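Local structure of phosphatase YwpJ (Bacillus subtilis, 1NRW) at residues S66-V71 and N207-S212; D92-L97 and Q161-A166; Y103-V106 and A111-T114; R119-V124 and V147-S152. The protein catalyses the dephosphorylation of five- and six-carbon sugar phosphates and nucleoside monophosphates in vitro, with magnesium as cofactor, and acts more weakly on flavin mononucleotide. One frame throughout, in Å; residues are numbered along the deposited sequence.

Contact 1: residues S66-V71 and N207-S212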
loop_
_atom_site.group_PDB
_atom_site.type_symbol
_atom_site.label_atom_id
_atom_site.label_comp_id
_atom_site.label_asym_id
_atom_site.label_seq_id
_atom_site.Cartn_x
_atom_site.Cartn_y
_atom_site.Cartn_z
ATOM N N SER A 66 6.606 -0.322 -2.767
ATOM C CA SER A 66 6.127 -0.642 -1.429
ATOM C C SER A 66 6.329 0.501 -0.447
ATOM O O SER A 66 6.917 1.523 -0.785
ATOM C CB SER A 66 6.822 -1.913 -0.916
ATOM O OG SER A 66 8.231 -1.777 -0.901
ATOM N N ALA A 67 5.826 0.326 0.769
ATOM C CA ALA A 67 5.956 1.345 1.800
ATOM C C ALA A 67 5.450 2.710 1.331
ATOM O O ALA A 67 6.068 3.747 1.590
ATOM C CB ALA A 67 7.405 1.438 2.257
ATOM N N ASN A 68 4.318 2.694 0.635
ATOM C CA ASN A 68 3.679 3.911 0.155
ATOM C C ASN A 68 4.530 4.719 -0.823
ATOM O O ASN A 68 4.445 5.946 -0.858
ATOM C CB ASN A 68 3.284 4.796 1.347
ATOM C CG ASN A 68 2.340 5.915 0.956
ATOM O OD1 ASN A 68 1.355 5.687 0.253
ATOM N ND2 ASN A 68 2.622 7.129 1.423
ATOM N N GLY A 69 5.346 4.035 -1.616
ATOM C CA GLY A 69 6.164 4.740 -2.587
ATOM C C GLY A 69 7.554 5.078 -2.088
ATOM O O GLY A 69 8.313 5.771 -2.770
ATOM N N ALA A 70 7.895 4.599 -0.898
ATOM C CA ALA A 70 9.220 4.851 -0.343
ATOM C C ALA A 70 10.235 3.855 -0.893
ATOM O O ALA A 70 11.439 4.121 -0.893
ATOM C CB ALA A 70 9.180 4.749 1.187
ATOM N N VAL A 71 9.748 2.710 -1.364
ATOM C CA VAL A 71 10.630 1.666 -1.877
ATOM C C VAL A 71 10.218 1.115 -3.242
ATOM O O VAL A 71 9.031 0.912 -3.515
ATOM C CB VAL A 71 10.705 0.488 -0.867
ATOM C CG1 VAL A 71 11.657 -0.583 -1.370
ATOM C CG2 VAL A 71 11.147 1.002 0.495
ATOM N N ASN A 207 -7.026 4.069 9.892
ATOM C CA ASN A 207 -5.588 4.283 9.908
ATOM C C ASN A 207 -5.185 5.482 9.074
ATOM O O ASN A 207 -6.005 6.094 8.377
ATOM C CB ASN A 207 -4.810 3.028 9.429
ATOM C CG ASN A 207 -4.766 2.874 7.900
ATOM O OD1 ASN A 207 -4.648 3.846 7.155
ATOM N ND2 ASN A 207 -4.826 1.630 7.437
ATOM N N PHE A 208 -3.919 5.844 9.223
ATOM C CA PHE A 208 -3.292 6.895 8.445
ATOM C C PHE A 208 -1.852 6.429 8.329
ATOM O O PHE A 208 -1.367 5.678 9.180
ATOM C CB PHE A 208 -3.412 8.286 9.103
ATOM C CG PHE A 208 -2.954 8.354 10.535
ATOM C CD1 PHE A 208 -1.624 8.624 10.847
ATOM C CD2 PHE A 208 -3.871 8.219 11.572
ATOM C CE1 PHE A 208 -1.216 8.764 12.176
ATOM C CE2 PHE A 208 -3.477 8.358 12.904
ATOM C CZ PHE A 208 -2.148 8.632 13.206
ATOM N N GLU A 209 -1.189 6.814 7.245
ATOM C CA GLU A 209 0.192 6.413 7.025
ATOM C C GLU A 209 1.046 7.641 6.773
ATOM O O GLU A 209 0.607 8.595 6.131
ATOM C CB GLU A 209 0.290 5.462 5.823
ATOM C CG GLU A 209 -0.411 4.109 6.023
ATOM C CD GLU A 209 -0.345 3.222 4.784
ATOM O OE1 GLU A 209 0.559 3.424 3.939
ATOM O OE2 GLU A 209 -1.191 2.308 4.661
ATOM N N LEU A 210 2.269 7.605 7.285
ATOM C CA LEU A 210 3.203 8.705 7.125
ATOM C C LEU A 210 4.514 8.227 6.519
ATOM O O LEU A 210 5.149 7.306 7.033
ATOM C CB LEU A 210 3.481 9.352 8.486
ATOM C CG LEU A 210 2.309 10.090 9.138
ATOM C CD1 LEU A 210 2.609 10.329 10.613
ATOM C CD2 LEU A 210 2.063 11.405 8.415
ATOM N N SER A 211 4.910 8.850 5.415
ATOM C CA SER A 211 6.172 8.523 4.762
ATOM C C SER A 211 6.830 9.866 4.455
ATOM O O SER A 211 6.246 10.915 4.738
ATOM C CB SER A 211 5.926 7.722 3.478
ATOM O OG SER A 211 5.008 8.385 2.630
ATOM N N SER A 212 8.033 9.846 3.894
ATOM C CA SER A 212 8.708 11.101 3.588
ATOM C C SER A 212 7.974 11.857 2.482
ATOM O O SER A 212 7.199 11.273 1.723
ATOM C CB SER A 212 10.155 10.842 3.177
ATOM O OG SER A 212 10.894 12.053 3.185
HETATM O O HOH W 1 0.168 3.435 1.085
#

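Contact 2: residues D92-L97 and Q161-A166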
loop_
_atom_site.group_PDB
_atom_site.type_symbol
_atom_site.label_atom_id
_atom_site.label_comp_id
_atom_site.label_asym_id
_atom_site.label_seq_id
_atom_site.Cartn_x
_atom_site.Cartn_y
_atom_site.Cartn_z
ATOM N N ASP A 92 10.207 11.603 16.470
ATOM C CA ASP A 92 9.134 12.494 16.878
ATOM C C ASP A 92 7.765 11.847 16.673
ATOM O O ASP A 92 6.925 11.841 17.571
ATOM C CB ASP A 92 9.222 13.788 16.066
ATOM C CG ASP A 92 8.605 14.967 16.778
ATOM O OD1 ASP A 92 7.400 14.905 17.110
ATOM O OD2 ASP A 92 9.333 15.960 17.008
ATOM N N ILE A 93 7.550 11.305 15.479
ATOM C CA ILE A 93 6.286 10.662 15.141
ATOM C C ILE A 93 5.985 9.455 16.021
ATOM O O ILE A 93 4.886 9.330 16.564
ATOM C CB ILE A 93 6.285 10.202 13.664
ATOM C CG1 ILE A 93 6.408 11.420 12.747
ATOM C CG2 ILE A 93 5.012 9.427 13.357
ATOM C CD1 ILE A 93 6.634 11.078 11.289
ATOM N N LEU A 94 6.958 8.563 16.158
ATOM C CA LEU A 94 6.764 7.361 16.957
ATOM C C LEU A 94 6.564 7.663 18.435
ATOM O O LEU A 94 5.747 7.021 19.097
ATOM C CB LEU A 94 7.941 6.405 16.750
ATOM C CG LEU A 94 8.067 5.951 15.288
ATOM C CD1 LEU A 94 9.323 5.122 15.092
ATOM C CD2 LEU A 94 6.830 5.145 14.902
ATOM N N SER A 95 7.298 8.641 18.957
ATOM C CA SER A 95 7.150 8.997 20.363
ATOM C C SER A 95 5.723 9.481 20.599
ATOM O O SER A 95 5.097 9.129 21.600
ATOM C CB SER A 95 8.143 10.098 20.748
ATOM O OG SER A 95 7.900 11.284 20.016
ATOM N N TRP A 96 5.206 10.279 19.668
ATOM C CA TRP A 96 3.847 10.800 19.785
ATOM C C TRP A 96 2.800 9.688 19.671
ATOM O O TRP A 96 1.890 9.596 20.499
ATOM C CB TRP A 96 3.584 11.863 18.711
ATOM C CG TRP A 96 2.247 12.536 18.873
ATOM C CD1 TRP A 96 1.910 13.472 19.809
ATOM C CD2 TRP A 96 1.055 12.275 18.118
ATOM N NE1 TRP A 96 0.580 13.807 19.687
ATOM C CE2 TRP A 96 0.032 13.089 18.658
ATOM C CE3 TRP A 96 0.751 11.433 17.040
ATOM C CZ2 TRP A 96 -1.275 13.082 18.157
ATOM C CZ3 TRP A 96 -0.553 11.428 16.540
ATOM C CH2 TRP A 96 -1.546 12.248 17.102
ATOM N N LEU A 97 2.923 8.845 18.647
ATOM C CA LEU A 97 1.967 7.757 18.455
ATOM C C LEU A 97 1.908 6.829 19.662
ATOM O O LEU A 97 0.830 6.439 20.106
ATOM C CB LEU A 97 2.324 6.938 17.208
ATOM C CG LEU A 97 2.138 7.643 15.864
ATOM C CD1 LEU A 97 2.685 6.773 14.737
ATOM C CD2 LEU A 97 0.661 7.939 15.650
ATOM N N GLN A 161 11.548 3.264 21.278
ATOM C CA GLN A 161 12.888 3.641 21.713
ATOM C C GLN A 161 13.936 2.648 21.217
ATOM O O GLN A 161 15.047 3.034 20.853
ATOM C CB GLN A 161 12.933 3.697 23.237
ATOM C CG GLN A 161 13.967 4.641 23.797
ATOM C CD GLN A 161 13.444 6.056 23.903
ATOM O OE1 GLN A 161 12.484 6.324 24.632
ATOM N NE2 GLN A 161 14.071 6.973 23.179
ATOM N N GLU A 162 13.569 1.370 21.197
ATOM C CA GLU A 162 14.469 0.309 20.766
ATOM C C GLU A 162 14.954 0.459 19.334
ATOM O O GLU A 162 15.966 -0.129 18.954
ATOM C CB GLU A 162 13.777 -1.042 20.910
ATOM C CG GLU A 162 13.466 -1.426 22.340
ATOM C CD GLU A 162 12.567 -2.638 22.416
ATOM O OE1 GLU A 162 12.899 -3.670 21.797
ATOM O OE2 GLU A 162 11.526 -2.558 23.096
ATOM N N LEU A 163 14.239 1.243 18.533
ATOM C CA LEU A 163 14.630 1.422 17.142
ATOM C C LEU A 163 15.693 2.507 16.970
ATOM O O LEU A 163 16.173 2.743 15.856
ATOM C CB LEU A 163 13.399 1.760 16.297
ATOM C CG LEU A 163 12.256 0.740 16.349
ATOM C CD1 LEU A 163 11.113 1.206 15.446
ATOM C CD2 LEU A 163 12.763 -0.626 15.910
ATOM N N PHE A 164 16.071 3.148 18.071
ATOM C CA PHE A 164 17.064 4.218 18.022
ATOM C C PHE A 164 18.252 4.006 18.957
ATOM O O PHE A 164 19.335 4.537 18.717
ATOM C CB PHE A 164 16.401 5.549 18.368
ATOM C CG PHE A 164 15.300 5.938 17.427
ATOM C CD1 PHE A 164 15.569 6.697 16.294
ATOM C CD2 PHE A 164 13.993 5.523 17.662
ATOM C CE1 PHE A 164 14.551 7.040 15.409
ATOM C CE2 PHE A 164 12.969 5.858 16.785
ATOM C CZ PHE A 164 13.246 6.618 15.655
ATOM N N GLU A 165 18.051 3.237 20.019
ATOM C CA GLU A 165 19.116 3.005 20.989
ATOM C C GLU A 165 20.036 1.841 20.632
ATOM O O GLU A 165 20.665 1.253 21.513
ATOM C CB GLU A 165 18.513 2.776 22.378
ATOM C CG GLU A 165 17.642 1.538 22.483
ATOM C CD GLU A 165 16.931 1.442 23.821
ATOM O OE1 GLU A 165 16.289 0.403 24.083
ATOM O OE2 GLU A 165 17.006 2.414 24.605
ATOM N N ALA A 166 20.135 1.520 19.348
ATOM C CA ALA A 166 20.986 0.420 18.906
ATOM C C ALA A 166 21.953 0.846 17.805
ATOM O O ALA A 166 21.601 1.643 16.939
ATOM C CB ALA A 166 20.122 -0.734 18.422
#

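Contact 3: residues Y103-V106 and A111-T114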
loop_
_atom_site.group_PDB
_atom_site.type_symbol
_atom_site.label_atom_id
_atom_site.label_comp_id
_atom_site.label_asym_id
_atom_site.label_seq_id
_atom_site.Cartn_x
_atom_site.Cartn_y
_atom_site.Cartn_z
ATOM N N TYR A 103 -2.127 2.423 17.859
ATOM C CA TYR A 103 -1.452 1.179 17.509
ATOM C C TYR A 103 -0.577 1.668 16.359
ATOM O O TYR A 103 -0.970 2.592 15.642
ATOM C CB TYR A 103 -2.408 0.127 16.931
ATOM C CG TYR A 103 -3.403 -0.494 17.879
ATOM C CD1 TYR A 103 -3.346 -0.260 19.252
ATOM C CD2 TYR A 103 -4.421 -1.316 17.391
ATOM C CE1 TYR A 103 -4.287 -0.826 20.115
ATOM C CE2 TYR A 103 -5.360 -1.887 18.241
ATOM C CZ TYR A 103 -5.291 -1.634 19.600
ATOM O OH TYR A 103 -6.244 -2.171 20.438
ATOM N N TYR A 104 0.594 1.078 16.167
ATOM C CA TYR A 104 1.427 1.515 15.056
ATOM C C TYR A 104 2.329 0.418 14.519
ATOM O O TYR A 104 2.643 -0.550 15.213
ATOM C CB TYR A 104 2.240 2.763 15.452
ATOM C CG TYR A 104 3.326 2.543 16.482
ATOM C CD1 TYR A 104 4.593 2.090 16.102
ATOM C CD2 TYR A 104 3.093 2.790 17.835
ATOM C CE1 TYR A 104 5.598 1.890 17.042
ATOM C CE2 TYR A 104 4.091 2.592 18.787
ATOM C CZ TYR A 104 5.340 2.141 18.383
ATOM O OH TYR A 104 6.331 1.938 19.313
ATOM N N GLU A 105 2.713 0.560 13.256
ATOM C CA GLU A 105 3.580 -0.405 12.600
ATOM C C GLU A 105 4.645 0.406 11.879
ATOM O O GLU A 105 4.331 1.397 11.218
ATOM C CB GLU A 105 2.783 -1.246 11.598
ATOM C CG GLU A 105 1.643 -2.037 12.241
ATOM C CD GLU A 105 0.870 -2.879 11.241
ATOM O OE1 GLU A 105 1.293 -2.964 10.067
ATOM O OE2 GLU A 105 -0.161 -3.465 11.635
ATOM N N VAL A 106 5.899 -0.009 12.021
ATOM C CA VAL A 106 7.011 0.698 11.393
ATOM C C VAL A 106 7.626 -0.151 10.289
ATOM O O VAL A 106 8.266 -1.173 10.547
ATOM C CB VAL A 106 8.103 1.050 12.433
ATOM C CG1 VAL A 106 9.155 1.958 11.801
ATOM C CG2 VAL A 106 7.470 1.741 13.645
ATOM N N ALA A 111 12.190 -5.551 8.761
ATOM C CA ALA A 111 10.858 -6.032 9.095
ATOM C C ALA A 111 9.919 -4.892 9.454
ATOM O O ALA A 111 10.251 -3.721 9.290
ATOM C CB ALA A 111 10.939 -7.018 10.257
ATOM N N ILE A 112 8.735 -5.255 9.932
ATOM C CA ILE A 112 7.736 -4.283 10.345
ATOM C C ILE A 112 7.723 -4.344 11.867
ATOM O O ILE A 112 7.233 -5.310 12.447
ATOM C CB ILE A 112 6.332 -4.654 9.825
ATOM C CG1 ILE A 112 6.371 -4.854 8.308
ATOM C CG2 ILE A 112 5.343 -3.551 10.170
ATOM C CD1 ILE A 112 5.065 -5.379 7.733
ATOM N N TYR A 113 8.272 -3.321 12.507
ATOM C CA TYR A 113 8.332 -3.284 13.962
ATOM C C TYR A 113 7.040 -2.769 14.564
ATOM O O TYR A 113 6.431 -1.839 14.048
ATOM C CB TYR A 113 9.506 -2.409 14.405
ATOM C CG TYR A 113 10.838 -3.015 14.052
ATOM C CD1 TYR A 113 11.341 -4.099 14.771
ATOM C CD2 TYR A 113 11.583 -2.536 12.969
ATOM C CE1 TYR A 113 12.543 -4.694 14.426
ATOM C CE2 TYR A 113 12.790 -3.126 12.614
ATOM C CZ TYR A 113 13.264 -4.205 13.346
ATOM O OH TYR A 113 14.452 -4.804 13.001
ATOM N N THR A 114 6.625 -3.378 15.669
ATOM C CA THR A 114 5.399 -2.971 16.330
ATOM C C THR A 114 5.338 -3.521 17.750
ATOM O O THR A 114 5.865 -4.596 18.030
ATOM C CB THR A 114 4.147 -3.479 15.560
ATOM O OG1 THR A 114 2.960 -3.101 16.267
ATOM C CG2 THR A 114 4.179 -4.999 15.423
#

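Contact 4: residues R119-V124 and V147-S152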
loop_
_atom_site.group_PDB
_atom_site.type_symbol
_atom_site.label_atom_id
_atom_site.label_comp_id
_atom_site.label_asym_id
_atom_site.label_seq_id
_atom_site.Cartn_x
_atom_site.Cartn_y
_atom_site.Cartn_z
ATOM N N ARG A 119 -3.921 -9.926 18.588
ATOM C CA ARG A 119 -5.301 -9.461 18.463
ATOM C C ARG A 119 -5.359 -8.052 17.890
ATOM O O ARG A 119 -6.163 -7.754 17.003
ATOM C CB ARG A 119 -5.994 -9.478 19.836
ATOM C CG ARG A 119 -7.391 -8.849 19.839
ATOM C CD ARG A 119 -8.332 -9.590 18.907
ATOM N NE ARG A 119 -8.476 -10.988 19.305
ATOM C CZ ARG A 119 -8.808 -11.968 18.473
ATOM N NH1 ARG A 119 -9.035 -11.704 17.193
ATOM N NH2 ARG A 119 -8.894 -13.218 18.916
ATOM N N GLU A 120 -4.496 -7.184 18.407
ATOM C CA GLU A 120 -4.449 -5.798 17.969
ATOM C C GLU A 120 -4.012 -5.685 16.511
ATOM O O GLU A 120 -4.584 -4.906 15.753
ATOM C CB GLU A 120 -3.507 -5.015 18.890
ATOM C CG GLU A 120 -4.029 -5.005 20.325
ATOM C CD GLU A 120 -2.992 -4.624 21.359
ATOM O OE1 GLU A 120 -1.785 -4.593 21.034
ATOM O OE2 GLU A 120 -3.399 -4.371 22.511
ATOM N N LEU A 121 -3.008 -6.466 16.127
ATOM C CA LEU A 121 -2.519 -6.444 14.749
ATOM C C LEU A 121 -3.586 -6.992 13.802
ATOM O O LEU A 121 -3.719 -6.522 12.669
ATOM C CB LEU A 121 -1.222 -7.249 14.629
ATOM C CG LEU A 121 -0.004 -6.607 15.305
ATOM C CD1 LEU A 121 1.155 -7.593 15.359
ATOM C CD2 LEU A 121 0.394 -5.345 14.544
ATOM N N LEU A 122 -4.354 -7.975 14.263
ATOM C CA LEU A 122 -5.413 -8.534 13.430
ATOM C C LEU A 122 -6.509 -7.491 13.249
ATOM O O LEU A 122 -7.131 -7.413 12.189
ATOM C CB LEU A 122 -6.005 -9.800 14.065
ATOM C CG LEU A 122 -7.044 -10.548 13.220
ATOM C CD1 LEU A 122 -6.407 -10.996 11.913
ATOM C CD2 LEU A 122 -7.568 -11.752 13.984
ATOM N N ASP A 123 -6.758 -6.687 14.281
ATOM C CA ASP A 123 -7.780 -5.658 14.161
ATOM C C ASP A 123 -7.380 -4.638 13.102
ATOM O O ASP A 123 -8.228 -4.135 12.360
ATOM C CB ASP A 123 -8.027 -4.956 15.504
ATOM C CG ASP A 123 -8.866 -5.802 16.458
ATOM O OD1 ASP A 123 -9.638 -6.658 15.979
ATOM O OD2 ASP A 123 -8.762 -5.601 17.684
ATOM N N VAL A 124 -6.089 -4.325 13.035
ATOM C CA VAL A 124 -5.613 -3.375 12.036
ATOM C C VAL A 124 -5.862 -3.976 10.651
ATOM O O VAL A 124 -6.362 -3.306 9.744
ATOM C CB VAL A 124 -4.098 -3.082 12.208
ATOM C CG1 VAL A 124 -3.600 -2.205 11.052
ATOM C CG2 VAL A 124 -3.849 -2.375 13.549
ATOM N N VAL A 147 -5.512 -15.543 7.927
ATOM C CA VAL A 147 -4.546 -16.197 7.054
ATOM C C VAL A 147 -3.460 -15.178 6.718
ATOM O O VAL A 147 -2.271 -15.492 6.732
ATOM C CB VAL A 147 -5.205 -16.697 5.751
ATOM C CG1 VAL A 147 -4.156 -17.336 4.855
ATOM C CG2 VAL A 147 -6.298 -17.702 6.079
ATOM N N GLN A 148 -3.879 -13.950 6.432
ATOM C CA GLN A 148 -2.948 -12.872 6.109
ATOM C C GLN A 148 -1.960 -12.624 7.249
ATOM O O GLN A 148 -0.750 -12.520 7.038
ATOM C CB GLN A 148 -3.716 -11.580 5.850
ATOM C CG GLN A 148 -2.821 -10.412 5.473
ATOM C CD GLN A 148 -2.158 -10.628 4.129
ATOM O OE1 GLN A 148 -2.833 -10.898 3.141
ATOM N NE2 GLN A 148 -0.836 -10.511 4.083
ATOM N N TYR A 149 -2.489 -12.501 8.461
ATOM C CA TYR A 149 -1.649 -12.260 9.621
ATOM C C TYR A 149 -0.665 -13.405 9.838
ATOM O O TYR A 149 0.482 -13.181 10.229
ATOM C CB TYR A 149 -2.511 -12.098 10.873
ATOM C CG TYR A 149 -1.692 -12.022 12.137
ATOM C CD1 TYR A 149 -1.013 -10.856 12.480
ATOM C CD2 TYR A 149 -1.551 -13.136 12.963
ATOM C CE1 TYR A 149 -0.210 -10.797 13.615
ATOM C CE2 TYR A 149 -0.748 -13.089 14.101
ATOM C CZ TYR A 149 -0.081 -11.915 14.418
ATOM O OH TYR A 149 0.726 -11.861 15.532
ATOM N N SER A 150 -1.115 -14.628 9.578
ATOM C CA SER A 150 -0.275 -15.806 9.769
ATOM C C SER A 150 0.963 -15.796 8.878
ATOM O O SER A 150 1.920 -16.526 9.132
ATOM C CB SER A 150 -1.082 -17.086 9.517
ATOM O OG SER A 150 -1.328 -17.283 8.135
ATOM N N GLN A 151 0.945 -14.971 7.836
ATOM C CA GLN A 151 2.076 -14.880 6.919
ATOM C C GLN A 151 2.792 -13.547 7.087
ATOM O O GLN A 151 3.631 -13.166 6.268
ATOM C CB GLN A 151 1.596 -15.027 5.472
ATOM C CG GLN A 151 0.874 -16.333 5.186
ATOM C CD GLN A 151 1.711 -17.549 5.532
ATOM O OE1 GLN A 151 2.825 -17.714 5.030
ATOM N NE2 GLN A 151 1.177 -18.408 6.394
ATOM N N SER A 152 2.463 -12.844 8.165
ATOM C CA SER A 152 3.054 -11.546 8.440
ATOM C C SER A 152 4.523 -11.640 8.837
ATOM O O SER A 152 5.021 -12.712 9.188
ATOM C CB SER A 152 2.268 -10.839 9.546
ATOM O OG SER A 152 2.328 -11.567 10.766
#

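Contact 1: residues S66-V71 and N207-S212
At the seam between the HAD core and its α/β cap, beside the phosphate site, N68 of a core loop meets S211 and E209 on cap strand 207-212. The amide ND2 of N68 donates to S211 OG at 3.0 Å, with the hydroxyl lying close to the amide plane. That hydroxyl passes its own proton to A215 O, making S211 a relay from side chain to backbone. N68 carries CG anti to its N (chi1 -167°), which carries the amide over to S211. Its OD1 takes a proton from a water at 2.7 Å, and the same water donates to E209 OE1 at 2.9 Å. With an alanine here, S211 OG would probably lose its N-H donor and the bridging water its acceptor on the core side. Asparagine also tolerates the left-handed backbone here, as glycine does at G69. The loop is tied together by S66 O, which V71 N and G69 N approach from opposite faces; S66 lies opposite the two residues A70 and V71, a classic beta bulge. E209 is also bound by N174 and S203, while N68 lies against V201 of strand 198-201 and N174 of strand 172-178.

Contact 2: residues D92-L97 and Q161-A166
L94 on helix 87-99 meets L163 and F164 at the end of a short 3-10 turn, a small apolar contact between a cap helix and the loop that follows strand 154-156. The turn begins at Q161, whose carbonyl O receives both F164 N at 3.0 Å and E165 N at 3.1 Å. This double acceptance curls the chain tightly and presents the next apolar residues to the helix. NE2 of Q161 hydrogen-bonds the OH of Y91, the residue just before D92 on the same helix as L94. E162 OE2 accepts the backbone N-H groups of N158 and S159, which precede it in the chain. Then comes L163, a branched residue suited to filling a buried corner: its CD1 lies 4.3 Å from L94 CD1, methyl against methyl. F164 follows, and the same L94 CD1 stands 4.1 Å from F164 CE2, at the ring edge and near its plane, so the phenyl rim abuts the methyl. The extended L94 side chain (chi2 174°) carries CD1 far enough to serve both partners, and the side chains of L94 and F164 cross obliquely. F164 has aromatic company as well, edge-to-face with Y91 and at a shallow angle to F172. Behind the contact, L94 rests on Y104 and V106 of strand 103-108 and I175 of strand 172-178, while L163 packs on V106 and F172.

Contact 3: residues Y103-V106 and A111-T114
T114 OG1 is gripped twice: it donates to Y104 O across the strands at 2.8 Å and accepts the backbone N-H of Q116, as in an ST turn. The two strands form a beta hairpin of the cap sheet, running antiparallel, and T114 sits where strand 112-114 ends. Its OG1 stands anti to the backbone N (chi1 178°), which points it at Y104 O; the next residue, P115, has no N-H to offer that carbonyl, and T114 OG1 supplies a donor instead, with a weak second bond from Q116 NE2. The approach is nearly along the C=O axis, with a C=O...OG1 angle of 165°. A valine in its place would probably leave Y104 O without this donor and free the turn at Q116 to shift. Further along, V106 and Y113 form an antiparallel hydrogen-bonded pair: V106 N gives to Y113 O at 2.8 Å, and Y113 N returns a bond to V106 O at 2.9 Å. V106 O also receives a C-H...O contact from I112 CA at 3.2 Å. The beta-branched V106 suits the extended backbone, and its CB lies 4.2 Å from Y113 CB on one face of the sheet; Y113 then leads its ring away to bond S110 through OH. E105 and I112 belong to the other face, against F154, and there I112 CG2 presses on E105 CB at 3.7 Å.

Contact 4: residues R119-V124 and V147-S152
Y149 of helix 138-150 sets its ring against L121 and its CB against L122 of helix 118-132. These two consecutive helices form the crossover connection between the parallel neighbouring strands 112-114 and 154-156 of the cap sheet, and Y149 is the residue of helix 138-150 that meets L121 and L122. The tyrosine holds CG anti to its backbone N (chi1 173°), which swings the ring out of its own helix toward the other. One ring carbon does most of the touching: CE1 lies 3.8 Å from L121 CB and 3.9 Å from L121 CD1, so both the root and one branch of the leucine meet the same spot. The L121 and Y149 side chains cross at about a right angle. L122 takes a different conformation from its neighbour. L121 has CG beside its backbone N (chi1 -70°), whereas L122 has CG anti to the N (chi1 -175°), and its CD1 comes to 4.2 Å from Y149 CB. The one leucine thus meets the ring and the other the root of the tyrosine. Leucine suits both places because it is long and branched, so one residue can offer carbon to two neighbours: L122 also lies on A145 and E146 of the facing helix, and L121 shares F154 of strand 154-156 with Y149. Three residues on comes S152, and Y149 O accepts from S152 N at 2.9 Å and from S152 OG within the carbonyl plane. With the serine turned back this way, S152 OG lies 3.8 Å above the plane of the Y149 ring, offset toward its rim.

Following the chain from the N terminus, contact 1 opens first, at 66-71 in the core, and closes last, at 207-212, so its loop encloses the other three. Within it, contact 2 runs from 92-97 to 161-166 and encloses contacts 3 and 4, which follow in series; none cross. Contact 3 closes a short hairpin, contact 4 the pair of helices after it. Contact 1 joins core to cap; the others build the cap. Contact 2 meets contact 3 on the Y104 and V106 side of the sheet, through L94 and L163, whereas L121 and V124 of contact 4 pack on E105 on the other side. F208 and L210 bring strand 207-212 against L97 and I93 of helix 87-99.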